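Local coordinates for zinc-binding protein TroA (Treponema pallidum, PDB 1K0F) that binds zinc with high affinity and specificity in the periplasm and delivers it to the membrane permease of an ABC transporter for import into the cytoplasm, at residues Lys2-Ala13 / Gly22-Met30; Leu146-Leu157 / Val264-Leu275. All blocks are in the same frame, centred on the assembly; numbering follows the deposited sequence.

Contact 1 (Lys2-Ala13 / Gly22-Met30)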
loop_
_atom_site.group_PDB
_atom_site.type_symbol
_atom_site.label_atom_id
_atom_site.label_comp_id
_atom_site.label_asym_id
_atom_site.label_seq_id
_atom_site.Cartn_x
_atom_site.Cartn_y
_atom_site.Cartn_z
ATOM N N LYS A 2 17.466 -1.530 -23.194
ATOM C CA LYS A 2 17.041 -0.790 -22.012
ATOM C C LYS A 2 17.315 -1.566 -20.717
ATOM O O LYS A 2 17.183 -2.793 -20.684
ATOM C CB LYS A 2 15.546 -0.458 -22.110
ATOM C CG LYS A 2 15.035 -0.230 -23.530
ATOM C CD LYS A 2 13.552 0.156 -23.548
ATOM C CE LYS A 2 12.635 -1.045 -23.300
ATOM N NZ LYS A 2 12.145 -1.676 -24.565
ATOM N N PRO A 3 17.695 -0.846 -19.636
ATOM C CA PRO A 3 18.007 -1.371 -18.296
ATOM C C PRO A 3 16.845 -2.035 -17.561
ATOM O O PRO A 3 15.689 -1.622 -17.685
ATOM C CB PRO A 3 18.510 -0.148 -17.541
ATOM C CG PRO A 3 17.841 0.980 -18.223
ATOM C CD PRO A 3 17.851 0.617 -19.671
ATOM N N LEU A 4 17.169 -3.062 -16.781
ATOM C CA LEU A 4 16.176 -3.809 -16.036
ATOM C C LEU A 4 15.905 -3.236 -14.664
ATOM O O LEU A 4 16.777 -3.243 -13.802
ATOM C CB LEU A 4 16.628 -5.256 -15.873
ATOM C CG LEU A 4 15.643 -6.115 -15.088
ATOM C CD1 LEU A 4 14.301 -6.099 -15.799
ATOM C CD2 LEU A 4 16.171 -7.534 -14.960
ATOM N N VAL A 5 14.694 -2.733 -14.462
ATOM C CA VAL A 5 14.311 -2.197 -13.166
ATOM C C VAL A 5 13.462 -3.289 -12.548
ATOM O O VAL A 5 12.648 -3.902 -13.236
ATOM C CB VAL A 5 13.445 -0.924 -13.290
ATOM C CG1 VAL A 5 12.852 -0.552 -11.926
ATOM C CG2 VAL A 5 14.282 0.220 -13.849
ATOM N N VAL A 6 13.648 -3.557 -11.265
ATOM C CA VAL A 6 12.851 -4.588 -10.619
ATOM C C VAL A 6 12.312 -4.054 -9.322
ATOM O O VAL A 6 13.068 -3.612 -8.461
ATOM C CB VAL A 6 13.665 -5.865 -10.331
ATOM C CG1 VAL A 6 12.878 -6.776 -9.381
ATOM C CG2 VAL A 6 13.963 -6.606 -11.641
ATOM N N THR A 7 10.995 -4.097 -9.187
ATOM C CA THR A 7 10.354 -3.593 -7.987
ATOM C C THR A 7 9.554 -4.676 -7.279
ATOM O O THR A 7 9.235 -5.716 -7.856
ATOM C CB THR A 7 9.418 -2.415 -8.323
ATOM O OG1 THR A 7 8.132 -2.922 -8.687
ATOM C CG2 THR A 7 9.978 -1.596 -9.471
ATOM N N THR A 8 9.228 -4.406 -6.024
ATOM C CA THR A 8 8.477 -5.334 -5.214
ATOM C C THR A 8 6.990 -5.060 -5.334
ATOM O O THR A 8 6.332 -5.584 -6.217
ATOM C CB THR A 8 8.915 -5.213 -3.759
ATOM O OG1 THR A 8 8.953 -3.826 -3.400
ATOM C CG2 THR A 8 10.315 -5.800 -3.570
ATOM N N ILE A 9 6.454 -4.243 -4.439
ATOM C CA ILE A 9 5.031 -3.912 -4.465
ATOM C C ILE A 9 4.665 -3.138 -5.733
ATOM O O ILE A 9 5.448 -2.310 -6.218
ATOM C CB ILE A 9 4.654 -3.079 -3.240
ATOM C CG1 ILE A 9 5.531 -1.824 -3.192
ATOM C CG2 ILE A 9 4.857 -3.903 -1.982
ATOM C CD1 ILE A 9 5.097 -0.830 -2.154
ATOM N N GLY A 10 3.476 -3.414 -6.265
ATOM C CA GLY A 10 3.038 -2.757 -7.485
ATOM C C GLY A 10 3.049 -1.237 -7.448
ATOM O O GLY A 10 3.210 -0.584 -8.482
ATOM N N MET A 11 2.883 -0.678 -6.254
ATOM C CA MET A 11 2.847 0.766 -6.085
ATOM C C MET A 11 4.083 1.430 -6.662
ATOM O O MET A 11 3.988 2.461 -7.328
ATOM C CB MET A 11 2.703 1.124 -4.608
ATOM C CG MET A 11 1.288 0.950 -4.070
ATOM S SD MET A 11 0.901 -0.763 -3.606
ATOM C CE MET A 11 1.521 -0.780 -1.973
ATOM N N ILE A 12 5.248 0.844 -6.403
ATOM C CA ILE A 12 6.510 1.378 -6.910
ATOM C C ILE A 12 6.518 1.213 -8.425
ATOM O O ILE A 12 6.839 2.145 -9.165
ATOM C CB ILE A 12 7.721 0.613 -6.316
ATOM C CG1 ILE A 12 7.741 0.786 -4.793
ATOM C CG2 ILE A 12 9.006 1.086 -6.972
ATOM C CD1 ILE A 12 9.039 0.413 -4.154
ATOM N N ALA A 13 6.151 0.011 -8.867
ATOM C CA ALA A 13 6.102 -0.325 -10.284
ATOM C C ALA A 13 5.273 0.715 -11.013
ATOM O O ALA A 13 5.582 1.089 -12.149
ATOM C CB ALA A 13 5.491 -1.713 -10.480
ATOM N N GLY A 22 8.581 3.389 -21.266
ATOM C CA GLY A 22 9.219 2.336 -22.031
ATOM C C GLY A 22 10.711 2.491 -22.125
ATOM O O GLY A 22 11.350 1.866 -22.967
ATOM N N ASP A 23 11.270 3.327 -21.264
ATOM C CA ASP A 23 12.701 3.547 -21.270
ATOM C C ASP A 23 13.372 2.501 -20.421
ATOM O O ASP A 23 14.581 2.528 -20.224
ATOM C CB ASP A 23 13.029 4.919 -20.725
ATOM C CG ASP A 23 12.466 6.009 -21.568
ATOM O OD1 ASP A 23 12.611 5.935 -22.804
ATOM O OD2 ASP A 23 11.874 6.935 -20.990
ATOM N N VAL A 24 12.591 1.583 -19.883
ATOM C CA VAL A 24 13.181 0.529 -19.082
ATOM C C VAL A 24 12.356 -0.723 -19.219
ATOM O O VAL A 24 11.230 -0.696 -19.706
ATOM C CB VAL A 24 13.279 0.902 -17.552
ATOM C CG1 VAL A 24 13.888 2.271 -17.384
ATOM C CG2 VAL A 24 11.905 0.856 -16.890
ATOM N N HIS A 25 12.950 -1.831 -18.820
ATOM C CA HIS A 25 12.248 -3.087 -18.831
ATOM C C HIS A 25 11.884 -3.163 -17.363
ATOM O O HIS A 25 12.764 -3.072 -16.505
ATOM C CB HIS A 25 13.189 -4.208 -19.234
ATOM C CG HIS A 25 13.366 -4.325 -20.711
ATOM N ND1 HIS A 25 14.550 -4.016 -21.346
ATOM C CD2 HIS A 25 12.504 -4.705 -21.686
ATOM C CE1 HIS A 25 14.409 -4.206 -22.651
ATOM N NE2 HIS A 25 13.177 -4.622 -22.881
ATOM N N LEU A 26 10.596 -3.292 -17.066
ATOM C CA LEU A 26 10.159 -3.330 -15.682
ATOM C C LEU A 26 9.528 -4.642 -15.265
ATOM O O LEU A 26 8.746 -5.231 -15.990
ATOM C CB LEU A 26 9.179 -2.188 -15.425
ATOM C CG LEU A 26 8.167 -2.351 -14.287
ATOM C CD1 LEU A 26 8.892 -2.489 -12.952
ATOM C CD2 LEU A 26 7.236 -1.143 -14.271
ATOM N N LYS A 27 9.877 -5.096 -14.075
ATOM C CA LYS A 27 9.322 -6.329 -13.569
ATOM C C LYS A 27 8.731 -6.103 -12.181
ATOM O O LYS A 27 9.454 -5.818 -11.221
ATOM C CB LYS A 27 10.411 -7.413 -13.529
ATOM C CG LYS A 27 10.057 -8.634 -12.678
ATOM C CD LYS A 27 9.310 -9.684 -13.494
ATOM C CE LYS A 27 8.280 -10.467 -12.655
ATOM N NZ LYS A 27 8.653 -11.901 -12.549
ATOM N N GLY A 28 7.412 -6.208 -12.087
ATOM C CA GLY A 28 6.751 -6.043 -10.806
ATOM C C GLY A 28 6.784 -7.388 -10.108
ATOM O O GLY A 28 6.079 -8.317 -10.504
ATOM N N LEU A 29 7.612 -7.507 -9.072
ATOM C CA LEU A 29 7.740 -8.767 -8.338
ATOM C C LEU A 29 6.498 -9.200 -7.561
ATOM O O LEU A 29 6.191 -10.392 -7.493
ATOM C CB LEU A 29 8.922 -8.695 -7.381
ATOM C CG LEU A 29 10.272 -8.907 -8.069
ATOM C CD1 LEU A 29 11.328 -9.218 -7.017
ATOM C CD2 LEU A 29 10.157 -10.034 -9.085
ATOM N N MET A 30 5.794 -8.242 -6.970
ATOM C CA MET A 30 4.599 -8.559 -6.204
ATOM C C MET A 30 3.363 -7.995 -6.902
ATOM O O MET A 30 3.178 -6.781 -6.978
ATOM C CB MET A 30 4.726 -7.991 -4.799
ATOM C CG MET A 30 6.137 -8.013 -4.256
ATOM S SD MET A 30 6.146 -7.234 -2.667
ATOM C CE MET A 30 7.413 -8.157 -1.820
#
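Lys2 and His25 meet through the edge and one face of the imidazole. His25 ND1 donates to Lys2 O at 3.0 Å, that oxygen lying close to the ring plane, although the nitrogen stands well above the carbonyl plane. Over the ring lies the lysine chain, turned at chi3 (-76°) to put CE 3.8 Å from the His25 centroid, a CH-pi contact, though a clash at CD makes its course less certain. His25 N also donates to Pro3 O, so one residue grips two successive carbonyls.

From there the pairing is regular parallel sheet: Val5 N reaches His25 O at 2.8 Å, Lys27 N binds Val5 O, and Thr7 N binds Lys27 O. Farther along, Leu29 N donates to Thr7 O at 2.7 Å and Met30 N to Thr8 O. On the helix 43-51 side Val6 CG1 meets Leu29 CG at 3.6 Å; on the other, Val5 CG2 lies against Val24 CB. Met30 SD sits 3.6 Å from Ile9 CG2, and the Ile9 side chain comes within about 5 Å of that of the zinc-binding residue Asp248.

Further out, Thr8 OG1 bonds to Glu63. The pair belongs to a beta-alpha-beta unit: helix 10-20 connects the strands, covering Val5, Thr7 and Leu26 with Val16, while helix 43-51 packs against Leu4, Val6 and Leu29. Strand 54-57 flanks strand 4-7, leaving 25-28 as one outer strand of the sheet.

Contact 2 (Leu146-Leu157 / Val264-Leu275)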
loop_
_atom_site.group_PDB
_atom_site.type_symbol
_atom_site.label_atom_id
_atom_site.label_comp_id
_atom_site.label_asym_id
_atom_site.label_seq_id
_atom_site.Cartn_x
_atom_site.Cartn_y
_atom_site.Cartn_z
ATOM N N LEU A 146 -4.876 13.266 -6.495
ATOM C CA LEU A 146 -5.278 12.073 -5.743
ATOM C C LEU A 146 -5.383 12.348 -4.249
ATOM O O LEU A 146 -6.373 11.986 -3.603
ATOM C CB LEU A 146 -4.291 10.919 -5.980
ATOM C CG LEU A 146 -4.560 9.599 -5.232
ATOM C CD1 LEU A 146 -6.039 9.251 -5.289
ATOM C CD2 LEU A 146 -3.746 8.479 -5.852
ATOM N N ASP A 147 -4.361 12.977 -3.691
ATOM C CA ASP A 147 -4.400 13.277 -2.278
ATOM C C ASP A 147 -5.570 14.209 -1.999
ATOM O O ASP A 147 -6.277 14.062 -1.003
ATOM C CB ASP A 147 -3.110 13.946 -1.830
ATOM C CG ASP A 147 -3.139 14.299 -0.371
ATOM O OD1 ASP A 147 -2.705 13.466 0.453
ATOM O OD2 ASP A 147 -3.608 15.411 -0.052
ATOM N N ALA A 148 -5.774 15.172 -2.890
ATOM C CA ALA A 148 -6.855 16.131 -2.728
ATOM C C ALA A 148 -8.180 15.398 -2.704
ATOM O O ALA A 148 -8.961 15.533 -1.765
ATOM C CB ALA A 148 -6.832 17.135 -3.865
ATOM N N TYR A 149 -8.406 14.613 -3.751
ATOM C CA TYR A 149 -9.623 13.833 -3.923
ATOM C C TYR A 149 -9.925 12.982 -2.696
ATOM O O TYR A 149 -11.033 13.021 -2.171
ATOM C CB TYR A 149 -9.473 12.952 -5.167
ATOM C CG TYR A 149 -10.593 11.965 -5.424
ATOM C CD1 TYR A 149 -11.680 12.306 -6.232
ATOM C CD2 TYR A 149 -10.537 10.665 -4.910
ATOM C CE1 TYR A 149 -12.678 11.378 -6.530
ATOM C CE2 TYR A 149 -11.529 9.731 -5.202
ATOM C CZ TYR A 149 -12.592 10.093 -6.012
ATOM O OH TYR A 149 -13.557 9.165 -6.328
ATOM N N VAL A 150 -8.933 12.225 -2.238
ATOM C CA VAL A 150 -9.107 11.359 -1.077
ATOM C C VAL A 150 -9.463 12.145 0.174
ATOM O O VAL A 150 -10.096 11.617 1.086
ATOM C CB VAL A 150 -7.841 10.525 -0.800
ATOM C CG1 VAL A 150 -8.034 9.684 0.456
ATOM C CG2 VAL A 150 -7.540 9.632 -1.999
ATOM N N ARG A 151 -9.037 13.401 0.236
ATOM C CA ARG A 151 -9.371 14.212 1.394
ATOM C C ARG A 151 -10.791 14.715 1.187
ATOM O O ARG A 151 -11.636 14.573 2.067
ATOM C CB ARG A 151 -8.412 15.391 1.553
ATOM C CG ARG A 151 -8.366 15.911 2.994
ATOM C CD ARG A 151 -7.209 16.880 3.235
ATOM N NE ARG A 151 -6.397 16.504 4.391
ATOM C CZ ARG A 151 -5.117 16.147 4.315
ATOM N NH1 ARG A 151 -4.500 16.114 3.138
ATOM N NH2 ARG A 151 -4.450 15.823 5.415
ATOM N N ARG A 152 -11.050 15.297 0.019
ATOM C CA ARG A 152 -12.384 15.785 -0.299
ATOM C C ARG A 152 -13.327 14.640 0.033
ATOM O O ARG A 152 -14.159 14.745 0.932
ATOM C CB ARG A 152 -12.482 16.128 -1.789
ATOM C CG ARG A 152 -13.911 16.325 -2.306
ATOM C CD ARG A 152 -13.924 16.823 -3.750
ATOM N NE ARG A 152 -12.764 16.342 -4.499
ATOM C CZ ARG A 152 -12.450 16.729 -5.732
ATOM N NH1 ARG A 152 -13.204 17.612 -6.373
ATOM N NH2 ARG A 152 -11.380 16.228 -6.330
ATOM N N LYS A 153 -13.164 13.541 -0.697
ATOM C CA LYS A 153 -13.962 12.335 -0.508
ATOM C C LYS A 153 -14.150 12.003 0.972
ATOM O O LYS A 153 -15.274 11.896 1.458
ATOM C CB LYS A 153 -13.294 11.157 -1.217
ATOM C CG LYS A 153 -13.877 10.866 -2.578
ATOM C CD LYS A 153 -15.206 10.154 -2.442
ATOM C CE LYS A 153 -15.782 9.794 -3.796
ATOM N NZ LYS A 153 -16.798 8.708 -3.685
ATOM N N ALA A 154 -13.046 11.841 1.688
ATOM C CA ALA A 154 -13.123 11.528 3.106
ATOM C C ALA A 154 -14.038 12.532 3.798
ATOM O O ALA A 154 -14.852 12.161 4.645
ATOM C CB ALA A 154 -11.735 11.563 3.726
ATOM N N GLN A 155 -13.909 13.802 3.417
ATOM C CA GLN A 155 -14.705 14.886 3.993
ATOM C C GLN A 155 -16.192 14.655 3.769
ATOM O O GLN A 155 -17.029 15.090 4.560
ATOM C CB GLN A 155 -14.305 16.239 3.375
ATOM C CG GLN A 155 -13.424 17.122 4.249
ATOM C CD GLN A 155 -13.604 16.862 5.726
ATOM O OE1 GLN A 155 -14.722 16.927 6.249
ATOM N NE2 GLN A 155 -12.510 16.550 6.411
ATOM N N SER A 156 -16.515 13.970 2.682
ATOM C CA SER A 156 -17.903 13.689 2.363
ATOM C C SER A 156 -18.516 12.774 3.417
ATOM O O SER A 156 -19.741 12.655 3.519
ATOM C CB SER A 156 -17.996 13.030 0.986
ATOM O OG SER A 156 -17.604 11.671 1.046
ATOM N N LEU A 157 -17.664 12.135 4.211
ATOM C CA LEU A 157 -18.142 11.223 5.241
ATOM C C LEU A 157 -18.120 11.826 6.628
ATOM O O LEU A 157 -17.056 12.089 7.174
ATOM C CB LEU A 157 -17.307 9.948 5.257
ATOM C CG LEU A 157 -18.133 8.702 5.544
ATOM C CD1 LEU A 157 -18.923 8.349 4.299
ATOM C CD2 LEU A 157 -17.227 7.557 5.968
ATOM N N VAL A 264 -6.031 3.524 -5.114
ATOM C CA VAL A 264 -6.427 4.380 -3.995
ATOM C C VAL A 264 -7.805 5.011 -4.233
ATOM O O VAL A 264 -8.566 5.260 -3.287
ATOM C CB VAL A 264 -5.389 5.500 -3.766
ATOM C CG1 VAL A 264 -5.866 6.433 -2.676
ATOM C CG2 VAL A 264 -4.053 4.890 -3.396
ATOM N N THR A 265 -8.125 5.272 -5.499
ATOM C CA THR A 265 -9.409 5.854 -5.815
ATOM C C THR A 265 -10.428 4.806 -5.472
ATOM O O THR A 265 -11.476 5.108 -4.909
ATOM C CB THR A 265 -9.535 6.199 -7.299
ATOM O OG1 THR A 265 -8.699 7.324 -7.590
ATOM C CG2 THR A 265 -10.965 6.561 -7.627
ATOM N N HIS A 266 -10.116 3.562 -5.808
ATOM C CA HIS A 266 -11.025 2.476 -5.516
ATOM C C HIS A 266 -11.241 2.423 -4.024
ATOM O O HIS A 266 -12.363 2.250 -3.551
ATOM C CB HIS A 266 -10.454 1.133 -5.946
ATOM C CG HIS A 266 -11.001 -0.019 -5.160
ATOM N ND1 HIS A 266 -12.087 -0.755 -5.578
ATOM C CD2 HIS A 266 -10.679 -0.486 -3.929
ATOM C CE1 HIS A 266 -12.403 -1.631 -4.641
ATOM N NE2 HIS A 266 -11.570 -1.481 -3.632
ATOM N N ASN A 267 -10.149 2.562 -3.287
ATOM C CA ASN A 267 -10.206 2.492 -1.836
ATOM C C ASN A 267 -11.194 3.484 -1.235
ATOM O O ASN A 267 -12.218 3.081 -0.690
ATOM C CB ASN A 267 -8.799 2.683 -1.252
ATOM C CG ASN A 267 -8.024 1.355 -1.133
ATOM O OD1 ASN A 267 -8.434 0.320 -1.673
ATOM N ND2 ASN A 267 -6.900 1.392 -0.424
ATOM N N ILE A 268 -10.898 4.780 -1.336
ATOM C CA ILE A 268 -11.785 5.812 -0.796
ATOM C C ILE A 268 -13.190 5.717 -1.373
ATOM O O ILE A 268 -14.178 5.941 -0.670
ATOM C CB ILE A 268 -11.228 7.238 -1.065
ATOM C CG1 ILE A 268 -11.651 8.165 0.063
ATOM C CG2 ILE A 268 -11.743 7.793 -2.391
ATOM C CD1 ILE A 268 -10.952 7.868 1.347
ATOM N N ASP A 269 -13.298 5.381 -2.652
ATOM C CA ASP A 269 -14.615 5.268 -3.244
ATOM C C ASP A 269 -15.331 4.209 -2.433
ATOM O O ASP A 269 -16.229 4.506 -1.661
ATOM C CB ASP A 269 -14.505 4.838 -4.712
ATOM C CG ASP A 269 -14.118 5.986 -5.623
ATOM O OD1 ASP A 269 -13.582 6.985 -5.116
ATOM O OD2 ASP A 269 -14.344 5.882 -6.848
ATOM N N THR A 270 -14.894 2.966 -2.594
ATOM C CA THR A 270 -15.486 1.832 -1.895
ATOM C C THR A 270 -15.817 2.097 -0.432
ATOM O O THR A 270 -16.914 1.778 0.034
ATOM C CB THR A 270 -14.546 0.621 -1.966
ATOM O OG1 THR A 270 -14.499 0.147 -3.317
ATOM C CG2 THR A 270 -15.030 -0.496 -1.045
ATOM N N ILE A 271 -14.873 2.698 0.286
ATOM C CA ILE A 271 -15.050 2.961 1.707
ATOM C C ILE A 271 -16.166 3.940 2.036
ATOM O O ILE A 271 -17.175 3.551 2.632
ATOM C CB ILE A 271 -13.737 3.450 2.346
ATOM C CG1 ILE A 271 -12.717 2.310 2.359
ATOM C CG2 ILE A 271 -13.984 3.930 3.779
ATOM C CD1 ILE A 271 -11.352 2.737 2.796
ATOM N N VAL A 272 -15.984 5.205 1.672
ATOM C CA VAL A 272 -17.014 6.205 1.939
ATOM C C VAL A 272 -18.352 5.689 1.397
ATOM O O VAL A 272 -19.375 5.749 2.084
ATOM C CB VAL A 272 -16.670 7.585 1.294
ATOM C CG1 VAL A 272 -15.398 8.136 1.901
ATOM C CG2 VAL A 272 -16.524 7.455 -0.206
ATOM N N ALA A 273 -18.342 5.169 0.175
ATOM C CA ALA A 273 -19.560 4.634 -0.402
ATOM C C ALA A 273 -20.157 3.690 0.633
ATOM O O ALA A 273 -21.252 3.918 1.153
ATOM C CB ALA A 273 -19.250 3.875 -1.679
ATOM N N ALA A 274 -19.404 2.648 0.961
ATOM C CA ALA A 274 -19.848 1.652 1.920
ATOM C C ALA A 274 -19.999 2.189 3.336
ATOM O O ALA A 274 -20.271 1.420 4.255
ATOM C CB ALA A 274 -18.884 0.475 1.921
ATOM N N LEU A 275 -19.844 3.493 3.531
ATOM C CA LEU A 275 -19.945 4.026 4.884
ATOM C C LEU A 275 -20.889 5.203 5.126
ATOM O O LEU A 275 -21.249 5.480 6.272
ATOM C CB LEU A 275 -18.546 4.400 5.392
ATOM C CG LEU A 275 -17.634 3.288 5.929
ATOM C CD1 LEU A 275 -16.531 3.906 6.778
ATOM C CD2 LEU A 275 -18.440 2.292 6.750
#
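Ile268 is a knob in a hole formed by Tyr149, Val150, Lys153 and Ala154, a single knob-into-hole between two nearly parallel helices whose short segments here run 3° apart with axes 9.5 Å from each other. CG2 of the isoleucine slides in beside the tyrosine at 3.4 Å from CE2, while the other branch runs along Lys153 CB with CG1 and ends with CD1 3.6 Å from Val150 CG1.

A smaller apolar patch lies earlier along the pair, where CG1 of Val264 fits between Leu146 CD1 and Val150 CG2. At the far end Val272 fills the next hollow: its CG1 faces the backbone of Lys153, its CB meets Leu157 CD1, and its CG2 is modelled beside Lys153 CD, in a doubtful place. The other branch of Leu157, CD2, closes on Leu275 CB at 3.5 Å.

Along one flank this greasy seam gives way to polar groups. Tyr149, with CG anti to its N (chi1 174°), stretches across to helix 260-273, and Lys153 NZ makes a long salt bridge to Asp269 OD1. The carboxylate is tightly placed against Thr265 O; its OD1, near the tyrosine ring plane, accepts a hydrogen bond from Tyr149 OH, modelled at 2.5 Å, a shortness not to be trusted.

Contact 1 comes first along the chain and contact 2 long after it, their centres 28 Å apart and their nearest atoms about 7 Å apart without touching. They share no strand or helix as partners: contact 1 builds the edge of the four-stranded parallel sheet, whereas contact 2 pairs helix 260-273 with the far end of the long helix 129-156. That helix takes part in contact 2 and reaches contact 1 through Arg135, near its start. It links the two lobes, as is usual in this metal-binding family, and the salt bridge from Arg135 to Asp23 is consistent with that. The vacant zinc site is nearer to contact 1.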